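Local coordinates for SIR4-interacting protein SIF2 (Saccharomyces cerevisiae, PDB 1R5M), which antagonizes telomeric silencing in yeast, acts as a transcription corepressor within the Set3C complex, and may recruit SIR4 to non-telomeric sites, at residues N394-D399 with A412-E417; G330-A335 with A348-Q353; G406-V411 with G418-I423. All coordinates share one frame; numbering follows the deposited sequence.

Interaction 1. Residues N394-D399 with A412-E417; sequences NDYIFD and AYSLQE
Asp-395 reaches across to the loop that leaves strand 408-413 and binds it with both carboxylate oxygens. Its CG stands anti to the backbone N (chi1 -164°), which turns the carboxylate toward Ser-414, Leu-415 and Gln-416. Asp-395 CB lies 4.1 Å from Gln-416 CG. Asp-395 OD1 takes a very short hydrogen bond from Ser-414 OG, at 2.5 Å. It also accepts from Tyr-396 N, which meets it from above the carboxylate plane. Asp-395 OD2 accepts Leu-415 N (2.8 Å) on its syn lone pair, and Gln-416 N (2.9 Å) almost along its C-O bond.

Ser-414 CB sits over one face of the Phe-398 ring, 3.6 Å from its centroid, a CH-pi contact. Ile-397 and Tyr-413 are a non-hydrogen-bonded antiparallel pair and lie side by side, Ile-397 CG1 3.5 Å from Tyr-413 CE2. Beyond them, Phe-398 and Asp-399 both face Ala-412, a classic beta bulge. The Asp-399 carboxylate turns to Arg-337 in a salt bridge.

Four donors thus converge on the Asp-395 carboxylate and would favour its charged form. The three from Ser-414, Leu-415 and Gln-416 tie the loop after strand 408-413 to the residues before strand 397-402.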
ATOM      1  N   ASN A 394       9.291  -0.147  22.736  1.00 11.13           N
ATOM      2  CA  ASN A 394       8.113  -0.963  22.449  1.00 10.90           C
ATOM      3  C   ASN A 394       7.158  -0.213  21.523  1.00 11.22           C
ATOM      4  O   ASN A 394       5.954  -0.460  21.542  1.00 11.58           O
ATOM      5  CB  ASN A 394       7.376  -1.296  23.749  1.00 12.24           C
ATOM      6  CG  ASN A 394       6.678  -0.088  24.334  1.00 11.91           C
ATOM      7  OD1 ASN A 394       7.139   1.037  24.162  1.00 11.99           O
ATOM      8  ND2 ASN A 394       5.564  -0.313  25.031  1.00 13.26           N
ATOM      9  N   ASP A 395       7.687   0.696  20.711  1.00 11.28           N
ATOM     10  CA  ASP A 395       6.838   1.474  19.814  1.00 10.45           C
ATOM     11  C   ASP A 395       6.232   0.611  18.707  1.00 11.26           C
ATOM     12  O   ASP A 395       6.754  -0.455  18.377  1.00 12.77           O
ATOM     13  CB  ASP A 395       7.644   2.630  19.203  1.00 10.53           C
ATOM     14  CG  ASP A 395       6.762   3.700  18.564  1.00 11.05           C
ATOM     15  OD1 ASP A 395       5.531   3.683  18.767  1.00 12.97           O
ATOM     16  OD2 ASP A 395       7.315   4.573  17.863  1.00 11.97           O
ATOM     17  N   TYR A 396       5.116   1.085  18.160  1.00 12.06           N
ATOM     18  CA  TYR A 396       4.405   0.403  17.080  1.00 12.77           C
ATOM     19  C   TYR A 396       5.011   0.772  15.733  1.00 11.00           C
ATOM     20  O   TYR A 396       5.591   1.842  15.579  1.00 11.22           O
ATOM     21  CB  TYR A 396       2.939   0.855  17.017  1.00 13.87           C
ATOM     22  CG  TYR A 396       2.081   0.532  18.210  1.00 16.05           C
ATOM     23  CD1 TYR A 396       1.351   1.532  18.852  1.00 18.38           C
ATOM     24  CD2 TYR A 396       1.961  -0.776  18.674  1.00 17.40           C
ATOM     25  CE1 TYR A 396       0.516   1.234  19.930  1.00 20.52           C
ATOM     26  CE2 TYR A 396       1.133  -1.085  19.748  1.00 20.58           C
ATOM     27  CZ  TYR A 396       0.413  -0.079  20.371  1.00 21.64           C
ATOM     28  OH  TYR A 396      -0.409  -0.391  21.434  1.00 22.89           O
ATOM     29  N   ILE A 397       4.846  -0.119  14.761  1.00 11.55           N
ATOM     30  CA  ILE A 397       5.282   0.133  13.389  1.00 10.74           C
ATOM     31  C   ILE A 397       3.966   0.274  12.626  1.00 11.85           C
ATOM     32  O   ILE A 397       3.144  -0.640  12.642  1.00 13.34           O
ATOM     33  CB  ILE A 397       6.084  -1.044  12.808  1.00 10.57           C
ATOM     34  CG1 ILE A 397       7.454  -1.115  13.487  1.00 12.93           C
ATOM     35  CG2 ILE A 397       6.248  -0.869  11.296  1.00 10.99           C
ATOM     36  CD1 ILE A 397       8.253  -2.349  13.125  1.00 12.75           C
ATOM     37  N   PHE A 398       3.767   1.420  11.981  1.00 12.09           N
ATOM     38  CA  PHE A 398       2.541   1.702  11.233  1.00 13.48           C
ATOM     39  C   PHE A 398       2.656   1.440   9.737  1.00 12.97           C
ATOM     40  O   PHE A 398       1.646   1.267   9.044  1.00 13.18           O
ATOM     41  CB  PHE A 398       2.137   3.169  11.423  1.00 16.25           C
ATOM     42  CG  PHE A 398       1.479   3.468  12.742  1.00 16.34           C
ATOM     43  CD1 PHE A 398       1.103   4.772  13.051  1.00 17.56           C
ATOM     44  CD2 PHE A 398       1.209   2.458  13.660  1.00 17.58           C
ATOM     45  CE1 PHE A 398       0.466   5.069  14.251  1.00 18.93           C
ATOM     46  CE2 PHE A 398       0.569   2.744  14.868  1.00 18.11           C
ATOM     47  CZ  PHE A 398       0.198   4.053  15.161  1.00 17.54           C
ATOM     48  N   ASP A 399       3.882   1.417   9.234  1.00 10.99           N
ATOM     49  CA  ASP A 399       4.086   1.224   7.809  1.00 11.39           C
ATOM     50  C   ASP A 399       5.486   0.722   7.500  1.00 11.05           C
ATOM     51  O   ASP A 399       6.417   0.906   8.286  1.00 11.14           O
ATOM     52  CB  ASP A 399       3.848   2.562   7.089  1.00 12.73           C
ATOM     53  CG  ASP A 399       4.095   2.483   5.594  1.00 13.33           C
ATOM     54  OD1 ASP A 399       5.077   3.086   5.103  1.00 12.91           O
ATOM     55  OD2 ASP A 399       3.301   1.814   4.904  1.00 15.76           O
ATOM     56  N   ALA A 412       8.442   2.613   9.437  1.00 10.50           N
ATOM     57  CA  ALA A 412       7.868   3.807  10.037  1.00 10.86           C
ATOM     58  C   ALA A 412       7.256   3.489  11.396  1.00 10.86           C
ATOM     59  O   ALA A 412       6.265   2.761  11.482  1.00 10.07           O
ATOM     60  CB  ALA A 412       6.802   4.401   9.103  1.00 12.76           C
ATOM     61  N   TYR A 413       7.859   4.018  12.457  1.00 10.77           N
ATOM     62  CA  TYR A 413       7.336   3.808  13.804  1.00 10.80           C
ATOM     63  C   TYR A 413       6.344   4.927  14.095  1.00 12.06           C
ATOM     64  O   TYR A 413       6.442   6.016  13.526  1.00 14.46           O
ATOM     65  CB  TYR A 413       8.461   3.830  14.847  1.00 10.78           C
ATOM     66  CG  TYR A 413       9.372   2.626  14.799  1.00 10.16           C
ATOM     67  CD1 TYR A 413      10.530   2.629  14.018  1.00 10.31           C
ATOM     68  CD2 TYR A 413       9.079   1.481  15.536  1.00 11.61           C
ATOM     69  CE1 TYR A 413      11.376   1.520  13.977  1.00 13.42           C
ATOM     70  CE2 TYR A 413       9.917   0.365  15.499  1.00 12.41           C
ATOM     71  CZ  TYR A 413      11.060   0.394  14.720  1.00 13.26           C
ATOM     72  OH  TYR A 413      11.891  -0.705  14.686  1.00 16.12           O
ATOM     73  N   SER A 414       5.397   4.669  14.989  1.00 12.40           N
ATOM     74  CA  SER A 414       4.379   5.666  15.298  1.00 14.38           C
ATOM     75  C   SER A 414       4.921   6.943  15.924  1.00 14.52           C
ATOM     76  O   SER A 414       4.495   8.039  15.564  1.00 16.55           O
ATOM     77  CB  SER A 414       3.306   5.068  16.214  1.00 14.57           C
ATOM     78  OG  SER A 414       3.781   4.890  17.534  1.00 21.70           O
ATOM     79  N   LEU A 415       5.876   6.807  16.838  1.00 14.14           N
ATOM     80  CA  LEU A 415       6.429   7.963  17.534  1.00 13.75           C
ATOM     81  C   LEU A 415       7.931   8.192  17.393  1.00 14.15           C
ATOM     82  O   LEU A 415       8.372   9.327  17.188  1.00 15.16           O
ATOM     83  CB  LEU A 415       6.072   7.868  19.020  1.00 15.77           C
ATOM     84  CG  LEU A 415       4.572   7.903  19.326  1.00 17.31           C
ATOM     85  CD1 LEU A 415       4.314   7.479  20.763  1.00 19.50           C
ATOM     86  CD2 LEU A 415       4.041   9.304  19.065  1.00 18.40           C
ATOM     87  N   GLN A 416       8.720   7.127  17.502  1.00 13.38           N
ATOM     88  CA  GLN A 416      10.167   7.275  17.408  1.00 12.67           C
ATOM     89  C   GLN A 416      10.687   7.414  15.986  1.00 12.91           C
ATOM     90  O   GLN A 416       9.922   7.446  15.020  1.00 13.54           O
ATOM     91  CB  GLN A 416      10.882   6.112  18.109  1.00 13.97           C
ATOM     92  CG  GLN A 416      10.665   4.748  17.485  1.00 14.59           C
ATOM     93  CD  GLN A 416      11.468   3.665  18.182  1.00 16.00           C
ATOM     94  OE1 GLN A 416      11.815   3.796  19.356  1.00 17.51           O
ATOM     95  NE2 GLN A 416      11.752   2.585  17.470  1.00 12.96           N
ATOM     96  N   GLU A 417      12.005   7.501  15.874  1.00 13.24           N
ATOM     97  CA  GLU A 417      12.658   7.662  14.587  1.00 13.61           C
ATOM     98  C   GLU A 417      12.427   6.492  13.646  1.00 12.81           C
ATOM     99  O   GLU A 417      12.315   5.345  14.077  1.00 13.77           O
ATOM    100  CB  GLU A 417      14.157   7.865  14.799  1.00 15.99           C
ATOM    101  CG  GLU A 417      14.481   9.135  15.570  1.00 20.92           C
ATOM    102  CD  GLU A 417      15.947   9.251  15.915  1.00 26.07           C
ATOM    103  OE1 GLU A 417      16.482   8.313  16.543  1.00 29.06           O
ATOM    104  OE2 GLU A 417      16.564  10.282  15.565  1.00 29.76           O
TER

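Interaction 2. Residues G330-A335 with A348-Q353; sequences GVPIFA and AFMDGQ
Ile-333 and Phe-349 face each other as a non-hydrogen-bonded antiparallel pair, CA to CA 4.3 Å, where strands 333-338 and 344-349 of WD 7 come together. Backbone bonds follow on each side of the pair: Met-350 N to Pro-332 O, and Phe-334 N to Ala-348 O, both 2.8 Å.

The Ile-333 and Phe-349 side chains lie alongside each other and point the same way. CG1 of Ile-333 comes 3.4 Å from CE2 of Phe-349. At the edge of the Phe-349 ring, in its plane, is Val-331 O. The Val-331 and Phe-349 side chains cross at about a right angle, CG1 of Val-331 touching CB of Phe-349 at 3.7 Å.

Met-350 runs out extended. Its CB lies over a face of the Phe-334 ring, a CH-pi contact; CG, anti to the backbone N (chi1 -177°), comes 3.4 Å from Phe-334 CZ. Met-350 SD approaches the same ring obliquely, 4.8 Å from the centroid, a Met-aromatic contact. Met-350 SD also meets Pro-332 CD at 4.0 Å.

A type I turn runs from Phe-349 to Gly-352. Overlapping its end, Asp-351 OD1 accepts from Gln-353 N, an Asx turn.

The side-chain contact is mainly apolar, aliphatic carbon and sulfur against aromatic rings and aliphatic carbon. The polar links across the segments are backbone bonds: the two above and Ala-348 N to Ala-335 O.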
ATOM      1  N   GLY A 330      -1.825 -14.281  18.928  1.00 31.69           N
ATOM      2  CA  GLY A 330      -2.071 -13.143  19.795  1.00 29.57           C
ATOM      3  C   GLY A 330      -1.397 -11.839  19.416  1.00 27.92           C
ATOM      4  O   GLY A 330      -1.615 -10.825  20.079  1.00 28.97           O
ATOM      5  N   VAL A 331      -0.583 -11.847  18.364  1.00 25.68           N
ATOM      6  CA  VAL A 331       0.101 -10.629  17.945  1.00 21.70           C
ATOM      7  C   VAL A 331      -0.375 -10.177  16.568  1.00 19.70           C
ATOM      8  O   VAL A 331       0.037 -10.721  15.544  1.00 19.05           O
ATOM      9  CB  VAL A 331       1.630 -10.824  17.907  1.00 22.22           C
ATOM     10  CG1 VAL A 331       2.315  -9.507  17.562  1.00 22.63           C
ATOM     11  CG2 VAL A 331       2.121 -11.339  19.254  1.00 21.75           C
ATOM     12  N   PRO A 332      -1.255  -9.168  16.532  1.00 17.86           N
ATOM     13  CA  PRO A 332      -1.802  -8.626  15.287  1.00 16.86           C
ATOM     14  C   PRO A 332      -0.744  -8.085  14.333  1.00 16.00           C
ATOM     15  O   PRO A 332       0.314  -7.613  14.752  1.00 14.61           O
ATOM     16  CB  PRO A 332      -2.727  -7.513  15.771  1.00 16.64           C
ATOM     17  CG  PRO A 332      -3.172  -8.006  17.121  1.00 17.84           C
ATOM     18  CD  PRO A 332      -1.886  -8.527  17.701  1.00 18.11           C
ATOM     19  N   ILE A 333      -1.038  -8.170  13.041  1.00 14.81           N
ATOM     20  CA  ILE A 333      -0.149  -7.636  12.024  1.00 13.94           C
ATOM     21  C   ILE A 333      -0.816  -6.348  11.556  1.00 14.25           C
ATOM     22  O   ILE A 333      -2.019  -6.332  11.281  1.00 16.06           O
ATOM     23  CB  ILE A 333       0.003  -8.608  10.839  1.00 12.95           C
ATOM     24  CG1 ILE A 333       0.827  -9.820  11.285  1.00 12.94           C
ATOM     25  CG2 ILE A 333       0.656  -7.896   9.655  1.00 13.81           C
ATOM     26  CD1 ILE A 333       0.960 -10.914  10.243  1.00 12.81           C
ATOM     27  N   PHE A 334      -0.040  -5.270  11.490  1.00 13.19           N
ATOM     28  CA  PHE A 334      -0.564  -3.972  11.077  1.00 14.44           C
ATOM     29  C   PHE A 334      -0.379  -3.667   9.597  1.00 14.91           C
ATOM     30  O   PHE A 334      -1.106  -2.847   9.034  1.00 16.66           O
ATOM     31  CB  PHE A 334       0.087  -2.855  11.898  1.00 14.71           C
ATOM     32  CG  PHE A 334      -0.428  -2.749  13.308  1.00 16.76           C
ATOM     33  CD1 PHE A 334       0.059  -1.765  14.158  1.00 16.90           C
ATOM     34  CD2 PHE A 334      -1.404  -3.623  13.784  1.00 16.95           C
ATOM     35  CE1 PHE A 334      -0.415  -1.648  15.461  1.00 17.79           C
ATOM     36  CE2 PHE A 334      -1.886  -3.513  15.091  1.00 17.68           C
ATOM     37  CZ  PHE A 334      -1.387  -2.522  15.929  1.00 17.86           C
ATOM     38  N   ALA A 335       0.597  -4.310   8.967  1.00 13.27           N
ATOM     39  CA  ALA A 335       0.846  -4.075   7.550  1.00 12.92           C
ATOM     40  C   ALA A 335       1.729  -5.156   6.951  1.00 11.60           C
ATOM     41  O   ALA A 335       2.559  -5.740   7.641  1.00 11.68           O
ATOM     42  CB  ALA A 335       1.494  -2.710   7.355  1.00 14.56           C
ATOM     43  N   ALA A 348       4.659  -6.201   9.558  1.00  9.73           N
ATOM     44  CA  ALA A 348       4.966  -5.495  10.793  1.00 10.16           C
ATOM     45  C   ALA A 348       3.963  -5.916  11.853  1.00 11.83           C
ATOM     46  O   ALA A 348       2.760  -5.701  11.699  1.00 11.25           O
ATOM     47  CB  ALA A 348       4.893  -3.990  10.570  1.00 11.38           C
ATOM     48  N   PHE A 349       4.460  -6.534  12.918  1.00 10.78           N
ATOM     49  CA  PHE A 349       3.599  -6.971  14.005  1.00 12.40           C
ATOM     50  C   PHE A 349       3.381  -5.843  15.000  1.00 12.78           C
ATOM     51  O   PHE A 349       4.181  -4.908  15.092  1.00 13.24           O
ATOM     52  CB  PHE A 349       4.202  -8.180  14.725  1.00 13.46           C
ATOM     53  CG  PHE A 349       4.181  -9.442  13.914  1.00 13.62           C
ATOM     54  CD1 PHE A 349       5.227  -9.756  13.053  1.00 14.58           C
ATOM     55  CD2 PHE A 349       3.103 -10.318  14.005  1.00 14.63           C
ATOM     56  CE1 PHE A 349       5.199 -10.928  12.293  1.00 15.35           C
ATOM     57  CE2 PHE A 349       3.064 -11.491  13.250  1.00 16.41           C
ATOM     58  CZ  PHE A 349       4.114 -11.797  12.393  1.00 15.48           C
ATOM     59  N   MET A 350       2.290  -5.948  15.750  1.00 14.25           N
ATOM     60  CA  MET A 350       1.926  -4.946  16.740  1.00 14.94           C
ATOM     61  C   MET A 350       2.991  -4.778  17.821  1.00 15.98           C
ATOM     62  O   MET A 350       3.054  -3.740  18.477  1.00 15.73           O
ATOM     63  CB  MET A 350       0.587  -5.327  17.373  1.00 17.05           C
ATOM     64  CG  MET A 350       0.049  -4.324  18.367  1.00 18.87           C
ATOM     65  SD  MET A 350      -1.640  -4.733  18.840  1.00 21.06           S
ATOM     66  CE  MET A 350      -2.036  -3.326  19.886  1.00 22.11           C
ATOM     67  N   ASP A 351       3.829  -5.793  18.008  1.00 15.94           N
ATOM     68  CA  ASP A 351       4.874  -5.710  19.024  1.00 15.78           C
ATOM     69  C   ASP A 351       6.146  -5.023  18.525  1.00 15.94           C
ATOM     70  O   ASP A 351       7.164  -5.010  19.219  1.00 16.32           O
ATOM     71  CB  ASP A 351       5.210  -7.107  19.567  1.00 16.78           C
ATOM     72  CG  ASP A 351       5.783  -8.029  18.507  1.00 17.11           C
ATOM     73  OD1 ASP A 351       5.892  -7.604  17.339  1.00 16.12           O
ATOM     74  OD2 ASP A 351       6.125  -9.184  18.843  1.00 17.86           O
ATOM     75  N   GLY A 352       6.087  -4.448  17.325  1.00 14.55           N
ATOM     76  CA  GLY A 352       7.242  -3.752  16.779  1.00 13.89           C
ATOM     77  C   GLY A 352       8.234  -4.614  16.019  1.00 12.11           C
ATOM     78  O   GLY A 352       9.294  -4.139  15.605  1.00 12.54           O
ATOM     79  N   GLN A 353       7.905  -5.885  15.829  1.00 11.80           N
ATOM     80  CA  GLN A 353       8.804  -6.769  15.100  1.00 11.84           C
ATOM     81  C   GLN A 353       8.411  -6.875  13.637  1.00 12.30           C
ATOM     82  O   GLN A 353       7.225  -6.909  13.296  1.00 12.66           O
ATOM     83  CB  GLN A 353       8.815  -8.170  15.713  1.00 13.01           C
ATOM     84  CG  GLN A 353       9.787  -9.120  15.015  1.00 13.97           C
ATOM     85  CD  GLN A 353      10.056 -10.385  15.807  1.00 15.69           C
ATOM     86  OE1 GLN A 353      10.271 -10.333  17.019  1.00 17.32           O
ATOM     87  NE2 GLN A 353      10.069 -11.526  15.123  1.00 16.02           N
TER

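Interaction 3. Residues G406-V411 with G418-I423; sequences GNKISV and GSVVAI
Ile-409 and Val-421 form a hydrogen-bonded antiparallel pair at the middle of a buried beta hairpin, strands 408-413 and 419-422 of WD 8 in the propeller. Ile-409 N and O bond to Val-421 O and N, and Val-411 pairs with Ser-419 in the same way. The strand axes approach to 4.7 Å, with 156° between their directions. At the far end Ile-423 N donates to Asn-407 O over 2.8 Å. That bond is straight at its hydrogen, but the donor stands well above the carbonyl plane.

The face carrying Ile-409, Val-411 and Val-421 is largely apolar. Ser-419 is its polar member, with OG bonded to Glu-41 and Tyr-388. Val-421 CG2 meets Ile-409 CB at 3.8 Å. It is held between the backbone N and the carbonyl carbon of Val-421 (chi1 -57° for CG1), close to Ile-409 O. Ile-423 crosses Ile-409 at a slant, their CD1 atoms 3.7 Å apart. CB of Ile-423 rests on Gly-406 O at 3.7 Å. A water donates to both Gly-406 O and Ile-423 O, closing the open end of the hairpin. With an alanine in place of Ile-423, the CD1 end of Ile-409 is likely to lose the contact with CG1 and CD1, leaving a gap on that side.

Trp-402 packs against Ile-409 and Ile-423. Strands 408-413 and 419-422 are the two inner strands of a four-stranded antiparallel blade, with 397-402 on one side and 37-44 on the other. Strand 37-44 comes from the N-terminal end of the chain, the strand-swap closure of the propeller.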
ATOM      1  N   GLY A 406      14.862  -4.670  -3.539  1.00 12.31           N
ATOM      2  CA  GLY A 406      14.580  -5.640  -2.497  1.00 12.39           C
ATOM      3  C   GLY A 406      15.681  -5.823  -1.468  1.00 13.20           C
ATOM      4  O   GLY A 406      15.693  -6.829  -0.757  1.00 13.22           O
ATOM      5  N   ASN A 407      16.604  -4.870  -1.372  1.00 11.74           N
ATOM      6  CA  ASN A 407      17.685  -4.987  -0.395  1.00 11.99           C
ATOM      7  C   ASN A 407      17.567  -3.995   0.758  1.00 11.59           C
ATOM      8  O   ASN A 407      18.450  -3.918   1.612  1.00 12.33           O
ATOM      9  CB  ASN A 407      19.060  -4.839  -1.069  1.00 12.36           C
ATOM     10  CG  ASN A 407      19.184  -3.571  -1.896  1.00 13.78           C
ATOM     11  OD1 ASN A 407      18.695  -2.510  -1.515  1.00 13.72           O
ATOM     12  ND2 ASN A 407      19.863  -3.676  -3.033  1.00 17.48           N
ATOM     13  N   LYS A 408      16.473  -3.239   0.782  1.00 10.85           N
ATOM     14  CA  LYS A 408      16.234  -2.268   1.845  1.00 10.53           C
ATOM     15  C   LYS A 408      14.748  -2.131   2.138  1.00 10.94           C
ATOM     16  O   LYS A 408      13.914  -2.215   1.234  1.00 10.15           O
ATOM     17  CB  LYS A 408      16.774  -0.885   1.460  1.00 11.53           C
ATOM     18  CG  LYS A 408      18.280  -0.821   1.258  1.00 11.41           C
ATOM     19  CD  LYS A 408      18.714   0.580   0.867  1.00 15.05           C
ATOM     20  CE  LYS A 408      20.213   0.642   0.628  1.00 16.22           C
ATOM     21  NZ  LYS A 408      20.638  -0.323  -0.427  1.00 17.46           N
ATOM     22  N   ILE A 409      14.428  -1.936   3.411  1.00  9.41           N
ATOM     23  CA  ILE A 409      13.052  -1.725   3.843  1.00 10.34           C
ATOM     24  C   ILE A 409      13.049  -0.518   4.768  1.00 10.40           C
ATOM     25  O   ILE A 409      13.918  -0.386   5.633  1.00 10.36           O
ATOM     26  CB  ILE A 409      12.471  -2.945   4.610  1.00  9.24           C
ATOM     27  CG1 ILE A 409      12.218  -4.095   3.632  1.00  9.33           C
ATOM     28  CG2 ILE A 409      11.163  -2.564   5.310  1.00 10.50           C
ATOM     29  CD1 ILE A 409      11.651  -5.353   4.277  1.00 10.64           C
ATOM     30  N   SER A 410      12.090   0.376   4.556  1.00  8.83           N
ATOM     31  CA  SER A 410      11.945   1.563   5.384  1.00 10.00           C
ATOM     32  C   SER A 410      10.834   1.259   6.375  1.00 10.43           C
ATOM     33  O   SER A 410       9.723   0.902   5.982  1.00 10.47           O
ATOM     34  CB  SER A 410      11.569   2.772   4.525  1.00 12.35           C
ATOM     35  OG  SER A 410      11.373   3.920   5.329  1.00 17.86           O
ATOM     36  N   VAL A 411      11.151   1.401   7.658  1.00 10.50           N
ATOM     37  CA  VAL A 411      10.221   1.124   8.742  1.00 10.85           C
ATOM     38  C   VAL A 411       9.754   2.420   9.398  1.00 10.57           C
ATOM     39  O   VAL A 411      10.565   3.227   9.856  1.00 11.47           O
ATOM     40  CB  VAL A 411      10.896   0.230   9.812  1.00 11.48           C
ATOM     41  CG1 VAL A 411       9.904  -0.129  10.895  1.00 13.68           C
ATOM     42  CG2 VAL A 411      11.457  -1.030   9.160  1.00 13.26           C
ATOM     43  N   GLY A 418      12.344   6.803  12.356  1.00 12.41           N
ATOM     44  CA  GLY A 418      12.165   5.766  11.359  1.00 12.47           C
ATOM     45  C   GLY A 418      13.477   5.025  11.204  1.00 12.02           C
ATOM     46  O   GLY A 418      14.517   5.469  11.698  1.00 11.75           O
ATOM     47  N   SER A 419      13.445   3.903  10.501  1.00 11.32           N
ATOM     48  CA  SER A 419      14.647   3.107  10.320  1.00 11.07           C
ATOM     49  C   SER A 419      14.705   2.435   8.957  1.00 11.90           C
ATOM     50  O   SER A 419      13.712   1.882   8.491  1.00 13.82           O
ATOM     51  CB  SER A 419      14.709   2.037  11.418  1.00 13.43           C
ATOM     52  OG  SER A 419      15.825   1.182  11.260  1.00 17.67           O
ATOM     53  N   VAL A 420      15.864   2.503   8.310  1.00 10.82           N
ATOM     54  CA  VAL A 420      16.044   1.821   7.036  1.00 10.28           C
ATOM     55  C   VAL A 420      16.903   0.614   7.385  1.00 11.68           C
ATOM     56  O   VAL A 420      17.978   0.759   7.973  1.00 12.61           O
ATOM     57  CB  VAL A 420      16.777   2.692   5.995  1.00 11.83           C
ATOM     58  CG1 VAL A 420      17.014   1.888   4.722  1.00 11.57           C
ATOM     59  CG2 VAL A 420      15.944   3.931   5.681  1.00 12.66           C
ATOM     60  N   VAL A 421      16.421  -0.572   7.040  1.00 10.64           N
ATOM     61  CA  VAL A 421      17.144  -1.800   7.339  1.00 12.07           C
ATOM     62  C   VAL A 421      17.604  -2.495   6.070  1.00 11.96           C
ATOM     63  O   VAL A 421      16.946  -2.419   5.032  1.00 12.20           O
ATOM     64  CB  VAL A 421      16.264  -2.776   8.151  1.00 13.58           C
ATOM     65  CG1 VAL A 421      15.796  -2.100   9.434  1.00 15.74           C
ATOM     66  CG2 VAL A 421      15.073  -3.223   7.323  1.00 16.01           C
ATOM     67  N   ALA A 422      18.742  -3.173   6.151  1.00 11.03           N
ATOM     68  CA  ALA A 422      19.276  -3.885   5.001  1.00 11.44           C
ATOM     69  C   ALA A 422      18.725  -5.303   4.969  1.00 11.29           C
ATOM     70  O   ALA A 422      18.649  -5.968   6.000  1.00 12.05           O
ATOM     71  CB  ALA A 422      20.798  -3.923   5.070  1.00 12.75           C
ATOM     72  N   ILE A 423      18.335  -5.756   3.781  1.00 10.97           N
ATOM     73  CA  ILE A 423      17.810  -7.104   3.617  1.00 11.84           C
ATOM     74  C   ILE A 423      18.834  -7.886   2.796  1.00 12.60           C
ATOM     75  O   ILE A 423      19.013  -7.627   1.607  1.00 13.16           O
ATOM     76  CB  ILE A 423      16.463  -7.103   2.860  1.00 11.09           C
ATOM     77  CG1 ILE A 423      15.495  -6.096   3.494  1.00 11.51           C
ATOM     78  CG2 ILE A 423      15.869  -8.499   2.869  1.00 11.93           C
ATOM     79  CD1 ILE A 423      15.149  -6.377   4.947  1.00 13.69           C
TER
HETATM   80  O   HOH W   1      18.441  -8.529  -0.969  1.00 22.65           O

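Interaction 2 comes first along the chain, in WD 7, and closes before interaction 1 opens. Interactions 1 and 3 both lie in WD 8 and their segments alternate, since both use strand 408-413. It pairs with 397-402 in interaction 1 and with 419-422 in interaction 3. The centres of interactions 1 and 2 are about 11 Å apart and those of 1 and 3 about 14 Å. The centres of interactions 2 and 3 are about 17 Å apart and their nearest atoms about 6 Å; they do not touch. Ile-397 joins all three: its CG2 packs on Ala-348 CB of interaction 2 at 3.5 Å, and its CD1 on Val-411 CG1 of interaction 3. Two successive WD repeats of the beta propeller are thereby packed together.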